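PDB 3IP1: alcohol dehydrogenase, zinc-containing from Thermotoga maritima, which catalyses the NAD(+)-dependent oxidation of scyllo-inosose to 3-dehydro-scyllo-inosose, and so probably takes part in a pathway of myo-inositol degradation. Local coordinates for residues 202-207 / 227-232; 273-278 / 305-310; 252-255 / 261-264. All coordinates share one frame; numbering follows the deposited sequence.

Interaction 1: 202-207 / 227-232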
ATOM      1  N   ASN A 202      14.113  -1.412  -9.345  1.00 22.21           N
ATOM      2  CA  ASN A 202      12.933  -0.567  -9.563  1.00 23.45           C
ATOM      3  C   ASN A 202      11.784  -1.396 -10.144  1.00 23.76           C
ATOM      4  O   ASN A 202      10.627  -1.245  -9.760  1.00 23.86           O
ATOM      5  CB  ASN A 202      13.277   0.590 -10.509  1.00 23.45           C
ATOM      6  CG  ASN A 202      12.109   1.566 -10.715  1.00 25.74           C
ATOM      7  OD1 ASN A 202      11.683   2.255  -9.788  1.00 27.18           O
ATOM      8  ND2 ASN A 202      11.616   1.654 -11.954  1.00 26.26           N
ATOM      9  N   ALA A 203      12.120  -2.299 -11.055  1.00 23.48           N
ATOM     10  CA  ALA A 203      11.120  -3.103 -11.706  1.00 23.56           C
ATOM     11  C   ALA A 203      10.459  -4.091 -10.756  1.00 23.39           C
ATOM     12  O   ALA A 203       9.246  -4.218 -10.774  1.00 23.49           O
ATOM     13  CB  ALA A 203      11.717  -3.810 -12.922  1.00 24.14           C
ATOM     14  N   VAL A 204      11.234  -4.771  -9.913  1.00 23.00           N
ATOM     15  CA  VAL A 204      10.645  -5.831  -9.071  1.00 23.82           C
ATOM     16  C   VAL A 204      10.197  -5.437  -7.645  1.00 23.91           C
ATOM     17  O   VAL A 204       9.251  -6.042  -7.103  1.00 24.20           O
ATOM     18  CB  VAL A 204      11.513  -7.125  -9.007  1.00 23.11           C
ATOM     19  CG1 VAL A 204      11.708  -7.692 -10.406  1.00 24.17           C
ATOM     20  CG2 VAL A 204      12.857  -6.885  -8.334  1.00 23.81           C
ATOM     21  N   ILE A 205      10.875  -4.447  -7.059  1.00 23.21           N
ATOM     22  CA  ILE A 205      10.606  -4.019  -5.682  1.00 22.62           C
ATOM     23  C   ILE A 205       9.665  -2.821  -5.691  1.00 22.99           C
ATOM     24  O   ILE A 205       8.609  -2.862  -5.054  1.00 22.96           O
ATOM     25  CB  ILE A 205      11.923  -3.660  -4.909  1.00 22.07           C
ATOM     26  CG1 ILE A 205      12.883  -4.851  -4.846  1.00 20.70           C
ATOM     27  CG2 ILE A 205      11.617  -3.117  -3.483  1.00 22.26           C
ATOM     28  CD1 ILE A 205      12.278  -6.148  -4.374  1.00 21.05           C
ATOM     29  N   VAL A 206      10.047  -1.768  -6.422  1.00 22.40           N
ATOM     30  CA  VAL A 206       9.275  -0.528  -6.456  1.00 22.96           C
ATOM     31  C   VAL A 206       7.989  -0.612  -7.298  1.00 23.59           C
ATOM     32  O   VAL A 206       6.907  -0.350  -6.787  1.00 23.42           O
ATOM     33  CB  VAL A 206      10.127   0.676  -6.939  1.00 22.83           C
ATOM     34  CG1 VAL A 206       9.319   1.988  -6.829  1.00 23.58           C
ATOM     35  CG2 VAL A 206      11.439   0.776  -6.117  1.00 24.12           C
ATOM     36  N   ARG A 207       8.114  -0.920  -8.593  1.00 23.52           N
ATOM     37  CA  ARG A 207       6.954  -1.054  -9.475  1.00 24.31           C
ATOM     38  C   ARG A 207       6.191  -2.358  -9.264  1.00 25.17           C
ATOM     39  O   ARG A 207       4.971  -2.357  -9.184  1.00 25.50           O
ATOM     40  CB  ARG A 207       7.390  -0.950 -10.952  1.00 24.03           C
ATOM     41  CG  ARG A 207       7.855   0.441 -11.356  1.00 23.78           C
ATOM     42  CD  ARG A 207       6.723   1.449 -11.193  1.00 25.19           C
ATOM     43  NE  ARG A 207       5.740   1.292 -12.266  1.00 23.85           N
ATOM     44  CZ  ARG A 207       4.425   1.357 -12.110  1.00 22.86           C
ATOM     45  NH1 ARG A 207       3.893   1.572 -10.919  1.00 24.55           N
ATOM     46  NH2 ARG A 207       3.638   1.223 -13.165  1.00 24.87           N
ATOM     47  N   LEU A 227      19.243 -11.060 -14.721  1.00 26.11           N
ATOM     48  CA  LEU A 227      20.206 -11.599 -13.768  1.00 25.74           C
ATOM     49  C   LEU A 227      20.238 -10.845 -12.422  1.00 25.33           C
ATOM     50  O   LEU A 227      20.383 -11.462 -11.379  1.00 24.96           O
ATOM     51  CB  LEU A 227      21.601 -11.651 -14.397  1.00 25.83           C
ATOM     52  CG  LEU A 227      21.778 -12.723 -15.484  1.00 27.36           C
ATOM     53  CD1 LEU A 227      23.212 -12.733 -16.058  1.00 28.32           C
ATOM     54  CD2 LEU A 227      21.394 -14.110 -14.959  1.00 26.45           C
ATOM     55  N   ALA A 228      20.117  -9.519 -12.461  1.00 24.62           N
ATOM     56  CA  ALA A 228      20.025  -8.712 -11.249  1.00 24.57           C
ATOM     57  C   ALA A 228      18.757  -9.060 -10.498  1.00 24.96           C
ATOM     58  O   ALA A 228      18.791  -9.249  -9.271  1.00 25.76           O
ATOM     59  CB  ALA A 228      20.054  -7.223 -11.586  1.00 23.82           C
ATOM     60  N   ALA A 229      17.647  -9.201 -11.230  1.00 24.61           N
ATOM     61  CA  ALA A 229      16.386  -9.592 -10.600  1.00 24.68           C
ATOM     62  C   ALA A 229      16.484 -10.938  -9.861  1.00 25.28           C
ATOM     63  O   ALA A 229      15.906 -11.086  -8.787  1.00 25.09           O
ATOM     64  CB  ALA A 229      15.235  -9.590 -11.601  1.00 23.38           C
ATOM     65  N   VAL A 230      17.231 -11.900 -10.411  1.00 25.27           N
ATOM     66  CA  VAL A 230      17.416 -13.198  -9.746  1.00 25.19           C
ATOM     67  C   VAL A 230      18.043 -12.987  -8.390  1.00 25.35           C
ATOM     68  O   VAL A 230      17.526 -13.480  -7.372  1.00 26.25           O
ATOM     69  CB  VAL A 230      18.300 -14.175 -10.569  1.00 25.31           C
ATOM     70  CG1 VAL A 230      18.709 -15.387  -9.722  1.00 24.61           C
ATOM     71  CG2 VAL A 230      17.545 -14.645 -11.791  1.00 25.87           C
ATOM     72  N   ALA A 231      19.153 -12.256  -8.396  1.00 24.87           N
ATOM     73  CA  ALA A 231      19.890 -11.911  -7.188  1.00 25.31           C
ATOM     74  C   ALA A 231      19.013 -11.155  -6.193  1.00 25.33           C
ATOM     75  O   ALA A 231      18.963 -11.511  -5.010  1.00 25.99           O
ATOM     76  CB  ALA A 231      21.135 -11.083  -7.551  1.00 24.08           C
ATOM     77  N   ILE A 232      18.327 -10.114  -6.668  1.00 25.12           N
ATOM     78  CA  ILE A 232      17.538  -9.263  -5.776  1.00 24.99           C
ATOM     79  C   ILE A 232      16.421 -10.053  -5.097  1.00 25.45           C
ATOM     80  O   ILE A 232      16.208  -9.938  -3.881  1.00 25.85           O
ATOM     81  CB  ILE A 232      16.925  -8.054  -6.518  1.00 24.18           C
ATOM     82  CG1 ILE A 232      18.025  -7.031  -6.889  1.00 23.73           C
ATOM     83  CG2 ILE A 232      15.867  -7.395  -5.647  1.00 24.60           C
ATOM     84  CD1 ILE A 232      17.639  -6.143  -8.136  1.00 22.74           C
TER
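Val204 and Ile205 meet Ala229 and Ile232 where helix 194-207 packs on helix 224-235. The second helix is the one that follows the first strand of the Rossmann fold, the NAD(+)-binding fold of this dehydrogenase family. The glycine-rich turn at its start fits the GxGxxG pattern. The axes of segments 202-207 and 227-232 come within 10.1 Å, with 46° between their N-to-C directions. The contact is buried and wholly apolar.

Val204 points toward the other helix and divides its two methyls between two partners. CG1 lies beside the backbone N and anti to the carbonyl carbon (chi1 -59°). It meets CB of Ala229 at 4.2 Å. The other methyl, CG2, touches CG2 of Ile232 at 4.1 Å. The two side chains cross obliquely. The small Ala229 marks the nearest backbone approach, its CA 7.0 Å from CA of Val204.

Ile232 also points across, but its ethyl branch does not make the contact. Its CG2 methyl does so and reaches both residues of the first helix. Ile205 starts off to one side, and its CG1-CD1 arm bends back toward this methyl (chi2 -50°).

Leu285 and Leu287 of strand 285-288 lie against Val204, and Leu287 also touches Ala229. The pair of helices is thereby seated on the sheet. Ile205 also packs on Arg212 of a neighbouring subunit. Within the helix pair, CG1 and CD1 of Ile205 each lie 4.0 Å from CG2 of Ile232.

Interaction 2: 273-278 / 305-310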
ATOM      1  N   ALA A 273       7.025 -26.807 -16.675  1.00 31.58           N
ATOM      2  CA  ALA A 273       8.207 -26.753 -15.827  1.00 31.61           C
ATOM      3  C   ALA A 273       7.975 -25.790 -14.669  1.00 31.42           C
ATOM      4  O   ALA A 273       8.260 -26.130 -13.520  1.00 30.83           O
ATOM      5  CB  ALA A 273       9.458 -26.343 -16.633  1.00 31.36           C
ATOM      6  N   VAL A 274       7.441 -24.605 -14.976  1.00 30.98           N
ATOM      7  CA  VAL A 274       7.101 -23.635 -13.924  1.00 31.35           C
ATOM      8  C   VAL A 274       6.070 -24.224 -12.947  1.00 31.40           C
ATOM      9  O   VAL A 274       6.252 -24.137 -11.734  1.00 31.24           O
ATOM     10  CB  VAL A 274       6.594 -22.284 -14.506  1.00 31.57           C
ATOM     11  CG1 VAL A 274       5.897 -21.427 -13.411  1.00 31.33           C
ATOM     12  CG2 VAL A 274       7.746 -21.502 -15.148  1.00 30.35           C
ATOM     13  N   LEU A 275       5.008 -24.836 -13.486  1.00 31.61           N
ATOM     14  CA  LEU A 275       3.984 -25.455 -12.649  1.00 32.62           C
ATOM     15  C   LEU A 275       4.508 -26.610 -11.805  1.00 33.23           C
ATOM     16  O   LEU A 275       4.077 -26.795 -10.659  1.00 33.07           O
ATOM     17  CB  LEU A 275       2.748 -25.867 -13.456  1.00 31.89           C
ATOM     18  CG  LEU A 275       1.921 -24.671 -13.945  1.00 32.78           C
ATOM     19  CD1 LEU A 275       0.888 -25.087 -14.990  1.00 31.55           C
ATOM     20  CD2 LEU A 275       1.257 -23.903 -12.789  1.00 33.10           C
ATOM     21  N   ASP A 276       5.451 -27.367 -12.360  1.00 34.09           N
ATOM     22  CA  ASP A 276       6.025 -28.496 -11.649  1.00 34.99           C
ATOM     23  C   ASP A 276       6.880 -27.978 -10.494  1.00 34.91           C
ATOM     24  O   ASP A 276       6.671 -28.343  -9.339  1.00 35.05           O
ATOM     25  CB  ASP A 276       6.852 -29.362 -12.601  1.00 35.66           C
ATOM     26  CG  ASP A 276       7.799 -30.300 -11.870  1.00 39.11           C
ATOM     27  OD1 ASP A 276       7.414 -30.836 -10.809  1.00 43.55           O
ATOM     28  OD2 ASP A 276       8.934 -30.521 -12.356  1.00 43.86           O
ATOM     29  N   TYR A 277       7.822 -27.096 -10.815  1.00 34.81           N
ATOM     30  CA  TYR A 277       8.734 -26.536  -9.828  1.00 34.62           C
ATOM     31  C   TYR A 277       8.037 -25.808  -8.679  1.00 34.37           C
ATOM     32  O   TYR A 277       8.521 -25.838  -7.552  1.00 34.13           O
ATOM     33  CB  TYR A 277       9.714 -25.587 -10.521  1.00 35.04           C
ATOM     34  CG  TYR A 277      10.684 -26.281 -11.451  1.00 36.42           C
ATOM     35  CD1 TYR A 277      11.251 -27.514 -11.111  1.00 37.82           C
ATOM     36  CD2 TYR A 277      11.064 -25.683 -12.655  1.00 38.26           C
ATOM     37  CE1 TYR A 277      12.159 -28.150 -11.965  1.00 39.65           C
ATOM     38  CE2 TYR A 277      11.965 -26.303 -13.512  1.00 38.13           C
ATOM     39  CZ  TYR A 277      12.508 -27.527 -13.163  1.00 39.53           C
ATOM     40  OH  TYR A 277      13.389 -28.129 -14.019  1.00 41.09           O
ATOM     41  N   THR A 278       6.913 -25.151  -8.967  1.00 33.97           N
ATOM     42  CA  THR A 278       6.184 -24.433  -7.927  1.00 34.10           C
ATOM     43  C   THR A 278       5.064 -25.271  -7.286  1.00 34.83           C
ATOM     44  O   THR A 278       4.208 -24.730  -6.583  1.00 34.79           O
ATOM     45  CB  THR A 278       5.588 -23.078  -8.434  1.00 34.05           C
ATOM     46  OG1 THR A 278       4.586 -23.336  -9.422  1.00 32.25           O
ATOM     47  CG2 THR A 278       6.658 -22.145  -8.996  1.00 31.52           C
ATOM     48  N   TRP A 305      -3.153 -18.610 -15.157  1.00 28.31           N
ATOM     49  CA  TRP A 305      -4.458 -19.251 -15.227  1.00 29.71           C
ATOM     50  C   TRP A 305      -4.489 -20.565 -14.449  1.00 29.78           C
ATOM     51  O   TRP A 305      -5.341 -20.756 -13.597  1.00 30.19           O
ATOM     52  CB  TRP A 305      -4.853 -19.506 -16.679  1.00 30.21           C
ATOM     53  CG  TRP A 305      -6.234 -20.079 -16.821  1.00 32.58           C
ATOM     54  CD1 TRP A 305      -6.564 -21.388 -17.060  1.00 34.54           C
ATOM     55  CD2 TRP A 305      -7.474 -19.362 -16.721  1.00 34.16           C
ATOM     56  NE1 TRP A 305      -7.936 -21.526 -17.127  1.00 35.97           N
ATOM     57  CE2 TRP A 305      -8.519 -20.301 -16.928  1.00 35.13           C
ATOM     58  CE3 TRP A 305      -7.803 -18.019 -16.489  1.00 33.47           C
ATOM     59  CZ2 TRP A 305      -9.870 -19.938 -16.910  1.00 35.29           C
ATOM     60  CZ3 TRP A 305      -9.141 -17.655 -16.474  1.00 35.40           C
ATOM     61  CH2 TRP A 305     -10.163 -18.615 -16.675  1.00 35.97           C
ATOM     62  N   ARG A 306      -3.537 -21.447 -14.726  1.00 29.90           N
ATOM     63  CA  ARG A 306      -3.542 -22.793 -14.156  1.00 30.19           C
ATOM     64  C   ARG A 306      -3.036 -22.884 -12.708  1.00 30.87           C
ATOM     65  O   ARG A 306      -3.380 -23.834 -11.997  1.00 30.50           O
ATOM     66  CB  ARG A 306      -2.737 -23.739 -15.057  1.00 30.01           C
ATOM     67  CG  ARG A 306      -3.428 -24.034 -16.406  1.00 31.01           C
ATOM     68  CD  ARG A 306      -2.545 -24.865 -17.326  1.00 30.38           C
ATOM     69  NE  ARG A 306      -2.135 -26.108 -16.664  1.00 32.66           N
ATOM     70  CZ  ARG A 306      -1.258 -26.976 -17.164  1.00 33.02           C
ATOM     71  NH1 ARG A 306      -0.692 -26.747 -18.337  1.00 32.90           N
ATOM     72  NH2 ARG A 306      -0.942 -28.069 -16.482  1.00 32.76           N
ATOM     73  N   ALA A 307      -2.204 -21.917 -12.294  1.00 30.76           N
ATOM     74  CA  ALA A 307      -1.694 -21.830 -10.915  1.00 30.63           C
ATOM     75  C   ALA A 307      -2.790 -21.666  -9.868  1.00 30.96           C
ATOM     76  O   ALA A 307      -3.835 -21.066 -10.116  1.00 30.52           O
ATOM     77  CB  ALA A 307      -0.690 -20.680 -10.783  1.00 30.83           C
ATOM     78  N   ARG A 308      -2.523 -22.172  -8.675  1.00 31.46           N
ATOM     79  CA  ARG A 308      -3.460 -22.022  -7.576  1.00 32.02           C
ATOM     80  C   ARG A 308      -3.269 -20.710  -6.815  1.00 31.43           C
ATOM     81  O   ARG A 308      -4.209 -20.205  -6.182  1.00 31.80           O
ATOM     82  CB  ARG A 308      -3.331 -23.215  -6.650  1.00 32.64           C
ATOM     83  CG  ARG A 308      -3.549 -24.519  -7.399  1.00 36.24           C
ATOM     84  CD  ARG A 308      -3.752 -25.668  -6.459  1.00 42.42           C
ATOM     85  NE  ARG A 308      -4.895 -25.440  -5.581  1.00 46.54           N
ATOM     86  CZ  ARG A 308      -5.272 -26.287  -4.632  1.00 48.67           C
ATOM     87  NH1 ARG A 308      -4.601 -27.417  -4.449  1.00 50.29           N
ATOM     88  NH2 ARG A 308      -6.312 -26.006  -3.868  1.00 49.36           N
ATOM     89  N   GLY A 309      -2.058 -20.162  -6.877  1.00 30.47           N
ATOM     90  CA  GLY A 309      -1.761 -18.851  -6.286  1.00 28.65           C
ATOM     91  C   GLY A 309      -2.581 -17.779  -6.986  1.00 27.90           C
ATOM     92  O   GLY A 309      -3.018 -17.950  -8.117  1.00 27.30           O
ATOM     93  N   ILE A 310      -2.827 -16.680  -6.293  1.00 26.93           N
ATOM     94  CA  ILE A 310      -3.510 -15.547  -6.908  1.00 26.23           C
ATOM     95  C   ILE A 310      -2.664 -14.315  -6.650  1.00 25.29           C
ATOM     96  O   ILE A 310      -1.582 -14.430  -6.078  1.00 24.68           O
ATOM     97  CB  ILE A 310      -4.950 -15.360  -6.376  1.00 26.48           C
ATOM     98  CG1 ILE A 310      -4.966 -15.275  -4.845  1.00 25.82           C
ATOM     99  CG2 ILE A 310      -5.861 -16.473  -6.889  1.00 26.39           C
ATOM    100  CD1 ILE A 310      -6.322 -14.778  -4.281  1.00 26.82           C
TER
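Leu275 lies across from Arg306 and Ala307, joining the ends of two helices of the Rossmann-fold domain. Helix 270-277 supplies the leucine. The other two come from the end of helix 293-306 and the first residue beyond it. CA of Leu275 and CA of Ala307 are 7.0 Å apart.

Leu275 has the most surface buried and uses both methyls. CD1 is placed over the centre of the Arg306 guanidinium, 3.5 Å above its plane. It touches the base of the same side chain, with CB of Arg306 3.9 Å away. The arginine chain is bent at chi3 (56°), which folds its flat end back over the methyl. The two side chains cross at about a right angle. The charged end of Arg306 is held by Glu272 and Glu302, both forming salt bridges to NH1. An apolar methyl supports one face while carboxylates take up the charge.

The second methyl turns to the chain just past the helix end and packs on the backbone and CB of Ala307. With an alanine in place of Leu275, the Arg306 guanidinium would probably lose the cover on this face and a gap would open beside Ala307.

Thr278, just past the helix, gives both N and OG1 to O of Val274, from opposite faces of its plane. CD2 of Leu275 lies 4.0 Å from N of Ala307 and 4.3 Å from its CB.

Interaction 3: 252-255 / 261-264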
ATOM      1  N   ASN A 252      23.635 -20.553 -16.424  1.00 33.96           N
ATOM      2  CA  ASN A 252      24.658 -20.855 -15.417  1.00 34.43           C
ATOM      3  C   ASN A 252      24.955 -19.666 -14.492  1.00 33.70           C
ATOM      4  O   ASN A 252      25.125 -19.836 -13.293  1.00 33.20           O
ATOM      5  CB  ASN A 252      25.937 -21.358 -16.089  1.00 34.82           C
ATOM      6  CG  ASN A 252      25.750 -22.721 -16.738  1.00 36.94           C
ATOM      7  OD1 ASN A 252      24.775 -23.433 -16.454  1.00 38.99           O
ATOM      8  ND2 ASN A 252      26.673 -23.087 -17.621  1.00 37.57           N
ATOM      9  N   LEU A 253      25.005 -18.465 -15.064  1.00 32.97           N
ATOM     10  CA  LEU A 253      25.098 -17.246 -14.258  1.00 32.20           C
ATOM     11  C   LEU A 253      23.925 -17.088 -13.295  1.00 31.28           C
ATOM     12  O   LEU A 253      24.136 -16.727 -12.145  1.00 31.14           O
ATOM     13  CB  LEU A 253      25.230 -15.994 -15.129  1.00 31.73           C
ATOM     14  CG  LEU A 253      26.623 -15.759 -15.705  1.00 32.39           C
ATOM     15  CD1 LEU A 253      26.643 -14.443 -16.491  1.00 31.38           C
ATOM     16  CD2 LEU A 253      27.720 -15.768 -14.622  1.00 31.48           C
ATOM     17  N   ALA A 254      22.702 -17.337 -13.770  1.00 30.64           N
ATOM     18  CA  ALA A 254      21.518 -17.287 -12.916  1.00 30.17           C
ATOM     19  C   ALA A 254      21.636 -18.266 -11.725  1.00 30.59           C
ATOM     20  O   ALA A 254      21.349 -17.894 -10.587  1.00 30.35           O
ATOM     21  CB  ALA A 254      20.251 -17.554 -13.727  1.00 28.98           C
ATOM     22  N   LYS A 255      22.077 -19.500 -11.981  1.00 30.69           N
ATOM     23  CA  LYS A 255      22.323 -20.449 -10.888  1.00 32.12           C
ATOM     24  C   LYS A 255      23.342 -19.914  -9.885  1.00 32.04           C
ATOM     25  O   LYS A 255      23.200 -20.108  -8.691  1.00 32.52           O
ATOM     26  CB  LYS A 255      22.789 -21.806 -11.411  1.00 32.22           C
ATOM     27  CG  LYS A 255      21.688 -22.656 -12.022  1.00 34.94           C
ATOM     28  CD  LYS A 255      22.101 -24.142 -12.002  1.00 39.61           C
ATOM     29  CE  LYS A 255      22.924 -24.531 -13.237  1.00 42.78           C
ATOM     30  NZ  LYS A 255      23.986 -25.529 -12.899  1.00 45.39           N
ATOM     31  N   HIS A 261      15.901 -22.796 -10.048  1.00 31.25           N
ATOM     32  CA  HIS A 261      15.645 -23.547 -11.264  1.00 32.16           C
ATOM     33  C   HIS A 261      15.867 -22.668 -12.478  1.00 32.45           C
ATOM     34  O   HIS A 261      15.533 -21.469 -12.470  1.00 31.84           O
ATOM     35  CB  HIS A 261      14.218 -24.096 -11.291  1.00 31.82           C
ATOM     36  CG  HIS A 261      13.850 -24.873 -10.069  1.00 33.17           C
ATOM     37  ND1 HIS A 261      14.384 -26.116  -9.790  1.00 35.09           N
ATOM     38  CD2 HIS A 261      13.000 -24.591  -9.053  1.00 32.90           C
ATOM     39  CE1 HIS A 261      13.881 -26.561  -8.652  1.00 35.56           C
ATOM     40  NE2 HIS A 261      13.041 -25.653  -8.184  1.00 34.29           N
ATOM     41  N   VAL A 262      16.442 -23.270 -13.514  1.00 32.78           N
ATOM     42  CA  VAL A 262      16.576 -22.594 -14.793  1.00 33.41           C
ATOM     43  C   VAL A 262      15.898 -23.409 -15.893  1.00 33.88           C
ATOM     44  O   VAL A 262      15.920 -24.633 -15.858  1.00 34.11           O
ATOM     45  CB  VAL A 262      18.053 -22.265 -15.133  1.00 33.77           C
ATOM     46  CG1 VAL A 262      18.596 -21.216 -14.164  1.00 33.09           C
ATOM     47  CG2 VAL A 262      18.931 -23.531 -15.140  1.00 33.39           C
ATOM     48  N   ILE A 263      15.280 -22.707 -16.837  1.00 34.02           N
ATOM     49  CA  ILE A 263      14.542 -23.295 -17.934  1.00 34.45           C
ATOM     50  C   ILE A 263      15.114 -22.794 -19.271  1.00 35.05           C
ATOM     51  O   ILE A 263      15.231 -21.583 -19.514  1.00 34.57           O
ATOM     52  CB  ILE A 263      13.030 -22.915 -17.860  1.00 34.46           C
ATOM     53  CG1 ILE A 263      12.379 -23.450 -16.576  1.00 34.91           C
ATOM     54  CG2 ILE A 263      12.268 -23.420 -19.092  1.00 34.32           C
ATOM     55  CD1 ILE A 263      10.963 -22.879 -16.305  1.00 33.09           C
ATOM     56  N   ASP A 264      15.470 -23.732 -20.138  1.00 35.72           N
ATOM     57  CA  ASP A 264      15.741 -23.428 -21.536  1.00 36.46           C
ATOM     58  C   ASP A 264      14.413 -23.578 -22.282  1.00 36.53           C
ATOM     59  O   ASP A 264      14.020 -24.685 -22.587  1.00 37.23           O
ATOM     60  CB  ASP A 264      16.809 -24.396 -22.069  1.00 36.89           C
ATOM     61  CG  ASP A 264      17.137 -24.182 -23.542  1.00 38.19           C
ATOM     62  OD1 ASP A 264      16.532 -23.327 -24.223  1.00 38.29           O
ATOM     63  OD2 ASP A 264      18.023 -24.905 -24.027  1.00 41.61           O
TER
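Helix 248-257 packs here on strand 261-263, its successor in a beta-alpha-beta unit of the Rossmann fold. The strand lies at one edge of the parallel sheet within this chain and pairs with strand 240-244. The two backbones come nearest at Lys255 and Val262, whose CA atoms are 7.3 Å apart.

Val262 carries the contact. It points toward the helix, and its CG1 methyl makes the closest contacts. CG1, beside the backbone N and anti to the carbonyl carbon (chi1 -67°), is set between two neighbouring helix residues. It lies 4.0 Å from CB of Ala254 and the same distance from CG of Lys255. Ala254 points at the strand and is buried, with Leu227 and Leu243 also against it. Lys255 offers only the aliphatic start of its chain, which crosses the valine at about a right angle.

On the other side of the strand, the ring of His261 stacks with that of Tyr277.

The contact between the two segments is made by carbon alone. Lysine thus serves as an apolar neighbour through CG, and at this exposed margin the packing probably rests on van der Waals contact, with no part for the lysine charge here.

How the interactions relate
All three contacts involve the Rossmann-fold domain. Interactions 1 and 3 touch, centres 16 Å apart: CD2 of Leu227 packs on N of Ala254 at 3.7 Å. Interactions 3 and 2 also touch, centres 18 Å apart, where CG2 of Val274 meets CD1 of Ile263 at 3.7 Å. The nearest atoms of interactions 1 and 2 are about 12 Å apart. Interaction 1 lies near the probable NAD(+) site, the Ala229 side chain about 6 Å from that of Ile225. In interaction 3, the Ala254 side chain is about 6 Å from that of Arg250, which probably also binds NAD(+). The Ile232 side chain is about 13 Å from a bound cadmium ion. Interaction 2 lies away from these sites.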